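Conserved exported protein (Bacteroides fragilis, PDB 3CLW) is of unknown function but probably hydrolyses O-glycosidic bonds in carbohydrates. Local coordinates at residues N455-T467 / L486-V496. Sequence-based numbering, arbitrary orientation.
Sequences NCDHAQKGKVYLT and LPARSVATIVV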
# COMPACT_ATOMS: atom_id res chain seq x y z
N ASN A 455 -12.86 -24.72 12.73
CA ASN A 455 -14.28 -25.03 12.78
C ASN A 455 -15.05 -24.00 11.97
O ASN A 455 -15.17 -22.84 12.37
CB ASN A 455 -14.74 -24.98 14.24
CG ASN A 455 -16.11 -25.56 14.46
OD1 ASN A 455 -16.28 -26.37 15.37
ND2 ASN A 455 -17.10 -25.15 13.65
N CYS A 456 -15.57 -24.44 10.83
CA CYS A 456 -16.10 -23.53 9.83
C CYS A 456 -17.40 -24.08 9.25
O CYS A 456 -17.38 -24.78 8.24
CB CYS A 456 -15.06 -23.31 8.73
SG CYS A 456 -15.59 -22.19 7.42
N ASP A 457 -18.52 -23.75 9.91
CA ASP A 457 -19.83 -24.38 9.65
C ASP A 457 -19.73 -25.91 9.73
O ASP A 457 -19.40 -26.46 10.79
CB ASP A 457 -20.45 -23.94 8.31
CG ASP A 457 -21.40 -22.74 8.45
OD1 ASP A 457 -21.37 -22.04 9.50
OD2 ASP A 457 -22.19 -22.50 7.50
N HIS A 458 -19.97 -26.59 8.62
CA HIS A 458 -19.94 -28.04 8.61
C HIS A 458 -18.86 -28.60 7.70
O HIS A 458 -18.83 -29.79 7.41
CB HIS A 458 -21.33 -28.61 8.31
CG HIS A 458 -22.36 -28.16 9.31
ND1 HIS A 458 -23.44 -27.37 8.98
CD2 HIS A 458 -22.41 -28.33 10.66
CE1 HIS A 458 -24.13 -27.10 10.07
NE2 HIS A 458 -23.53 -27.67 11.10
N ALA A 459 -17.95 -27.72 7.29
CA ALA A 459 -16.84 -28.06 6.41
C ALA A 459 -15.79 -28.95 7.09
O ALA A 459 -15.44 -28.75 8.26
CB ALA A 459 -16.19 -26.80 5.87
N GLN A 460 -15.29 -29.90 6.30
CA GLN A 460 -14.31 -30.88 6.73
C GLN A 460 -12.90 -30.60 6.17
O GLN A 460 -11.89 -30.89 6.83
CB GLN A 460 -14.77 -32.28 6.28
N LYS A 461 -12.83 -30.04 4.95
CA LYS A 461 -11.53 -29.79 4.31
C LYS A 461 -11.34 -28.39 3.70
O LYS A 461 -12.31 -27.69 3.37
CB LYS A 461 -11.20 -30.86 3.27
CG LYS A 461 -12.19 -30.96 2.14
CD LYS A 461 -11.85 -32.14 1.24
CE LYS A 461 -12.93 -32.40 0.17
NZ LYS A 461 -13.09 -31.27 -0.80
N GLY A 462 -10.06 -28.02 3.56
CA GLY A 462 -9.65 -26.84 2.82
C GLY A 462 -8.32 -27.01 2.10
O GLY A 462 -7.50 -27.82 2.50
N LYS A 463 -8.13 -26.25 1.03
CA LYS A 463 -6.85 -26.19 0.35
C LYS A 463 -5.87 -25.33 1.12
O LYS A 463 -6.21 -24.26 1.63
CB LYS A 463 -7.05 -25.67 -1.07
CG LYS A 463 -7.77 -26.68 -1.93
CD LYS A 463 -8.13 -26.15 -3.32
CE LYS A 463 -8.79 -27.25 -4.12
NZ LYS A 463 -8.90 -26.90 -5.55
N VAL A 464 -4.65 -25.84 1.24
CA VAL A 464 -3.65 -25.16 2.03
C VAL A 464 -2.54 -24.67 1.10
O VAL A 464 -2.09 -25.40 0.19
CB VAL A 464 -3.09 -26.08 3.13
CG1 VAL A 464 -1.89 -25.45 3.81
CG2 VAL A 464 -4.17 -26.41 4.14
N TYR A 465 -2.12 -23.42 1.35
CA TYR A 465 -1.03 -22.75 0.63
C TYR A 465 -0.07 -22.20 1.66
O TYR A 465 -0.49 -21.52 2.60
CB TYR A 465 -1.59 -21.65 -0.24
CG TYR A 465 -2.65 -22.12 -1.20
CD1 TYR A 465 -2.31 -22.51 -2.51
CD2 TYR A 465 -3.99 -22.19 -0.82
CE1 TYR A 465 -3.31 -22.95 -3.41
CE2 TYR A 465 -4.98 -22.61 -1.71
CZ TYR A 465 -4.63 -23.01 -2.99
OH TYR A 465 -5.61 -23.43 -3.88
N LEU A 466 1.22 -22.49 1.49
CA LEU A 466 2.20 -22.35 2.56
C LEU A 466 3.48 -21.64 2.12
O LEU A 466 4.08 -22.01 1.09
CB LEU A 466 2.56 -23.75 3.08
CG LEU A 466 3.23 -23.96 4.42
CD1 LEU A 466 2.38 -23.38 5.52
CD2 LEU A 466 3.42 -25.45 4.67
N THR A 467 3.87 -20.62 2.91
CA THR A 467 5.12 -19.88 2.77
C THR A 467 6.03 -20.09 3.99
O THR A 467 5.64 -19.83 5.13
CB THR A 467 4.87 -18.36 2.57
OG1 THR A 467 4.03 -18.15 1.43
CG2 THR A 467 6.19 -17.61 2.33
N LEU A 486 0.69 -26.33 11.25
CA LEU A 486 1.32 -25.04 10.98
C LEU A 486 2.80 -25.09 11.33
O LEU A 486 3.15 -25.10 12.50
CB LEU A 486 0.62 -23.91 11.74
CG LEU A 486 -0.86 -23.69 11.49
CD1 LEU A 486 -1.37 -22.45 12.26
CD2 LEU A 486 -1.16 -23.55 9.98
N PRO A 487 3.68 -25.09 10.31
CA PRO A 487 5.13 -25.14 10.58
C PRO A 487 5.55 -23.92 11.36
O PRO A 487 4.91 -22.87 11.25
CB PRO A 487 5.76 -25.12 9.18
CG PRO A 487 4.64 -25.55 8.26
CD PRO A 487 3.40 -24.98 8.87
N ALA A 488 6.59 -24.05 12.18
CA ALA A 488 7.17 -22.89 12.84
C ALA A 488 7.60 -21.91 11.76
O ALA A 488 8.01 -22.33 10.68
CB ALA A 488 8.37 -23.30 13.63
N ARG A 489 7.47 -20.62 12.05
CA ARG A 489 7.94 -19.55 11.17
C ARG A 489 7.35 -19.58 9.72
O ARG A 489 8.08 -19.49 8.70
CB ARG A 489 9.47 -19.51 11.20
CG ARG A 489 10.04 -19.39 12.63
CD ARG A 489 9.63 -18.06 13.27
NE ARG A 489 10.41 -16.96 12.71
CZ ARG A 489 10.16 -15.67 12.90
NH1 ARG A 489 9.15 -15.29 13.65
NH2 ARG A 489 10.94 -14.76 12.31
N SER A 490 6.02 -19.68 9.66
CA SER A 490 5.30 -19.86 8.41
C SER A 490 4.06 -19.00 8.32
O SER A 490 3.53 -18.58 9.34
CB SER A 490 4.85 -21.32 8.30
OG SER A 490 3.77 -21.60 9.18
N VAL A 491 3.60 -18.77 7.09
CA VAL A 491 2.26 -18.25 6.84
C VAL A 491 1.47 -19.26 6.02
O VAL A 491 1.94 -19.74 5.00
CB VAL A 491 2.28 -16.90 6.11
CG1 VAL A 491 0.91 -16.26 6.17
CG2 VAL A 491 3.31 -15.99 6.72
N ALA A 492 0.28 -19.62 6.49
CA ALA A 492 -0.60 -20.56 5.74
C ALA A 492 -1.88 -19.86 5.37
O ALA A 492 -2.45 -19.14 6.18
CB ALA A 492 -0.93 -21.79 6.57
N THR A 493 -2.30 -20.05 4.12
CA THR A 493 -3.66 -19.71 3.75
C THR A 493 -4.46 -20.99 3.57
O THR A 493 -4.00 -21.91 2.88
CB THR A 493 -3.70 -18.88 2.50
OG1 THR A 493 -2.89 -17.73 2.74
CG2 THR A 493 -5.14 -18.42 2.20
N ILE A 494 -5.65 -21.00 4.20
CA ILE A 494 -6.58 -22.11 4.15
C ILE A 494 -7.87 -21.66 3.50
O ILE A 494 -8.56 -20.75 4.01
CB ILE A 494 -6.83 -22.72 5.57
CG1 ILE A 494 -5.51 -23.18 6.23
CG2 ILE A 494 -7.83 -23.88 5.49
CD1 ILE A 494 -4.98 -22.24 7.30
N VAL A 495 -8.20 -22.28 2.37
CA VAL A 495 -9.37 -21.90 1.58
C VAL A 495 -10.46 -22.96 1.63
O VAL A 495 -10.22 -24.11 1.24
CB VAL A 495 -9.01 -21.65 0.08
CG1 VAL A 495 -10.23 -21.18 -0.68
CG2 VAL A 495 -7.88 -20.65 -0.05
N VAL A 496 -11.66 -22.58 2.06
CA VAL A 496 -12.75 -23.55 2.27
C VAL A 496 -13.85 -23.52 1.19
O VAL A 496 -14.36 -22.44 0.87
CB VAL A 496 -13.34 -23.42 3.68
CG1 VAL A 496 -14.57 -24.31 3.85
CG2 VAL A 496 -12.26 -23.76 4.72
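Lys463, Tyr465 and Thr467 pair with Val495, Thr493 and Val491 as the hydrogen-bonded pairs of an antiparallel ladder, in which strands 461-467 and 490-495 run at 152° to each other. Six backbone bonds join them. The bond from Thr467 N to Val491 O, 3.0 Å, is nearly straight at 175°. Lys463 N to Val495 O is the most bent of the six.

Val464, Leu466, Ala492 and Ile494 lie on one face. Leu466 spreads its two methyls. CD1 rests on Ala492 CB at 3.8 Å, and CD2 meets the CG corner of Pro487, also at 3.8 Å. Chi1 of -162° sets Leu466 CG opposite the backbone N, and chi2 then splits the methyls between Ala492 and Pro487, which arrives from the loop 487-489 before the strand. Ser490 OG bonds back to Pro487 O at 2.7 Å, which ties that loop to the strand start. Val464 and Ile494 lie side by side.

On the other face, the edge of the Tyr465 ring comes near Thr493 O, with CD2 3.7 Å from it. Tyr465 CE2 meets Val495 CG2 obliquely at 3.9 Å. Phe402 and Tyr475 also meet this ring. Thr467 OG1 and Thr493 OG1 both bond to Asn398 of helix 391-400.

At the far end Val496 CG1 packs at 3.6 Å on CB of Ala459, the last residue of the type II' turn 456-459.

The ladder belongs to the beta domain beside the TIM barrel, with strands 438-444 and 474-480 as outer neighbours. Its chemistry is two-sided: one face is bound by apolar contacts, while the other adds threonine hydroxyls whose bonds to Asn398 anchor the strands to the helix.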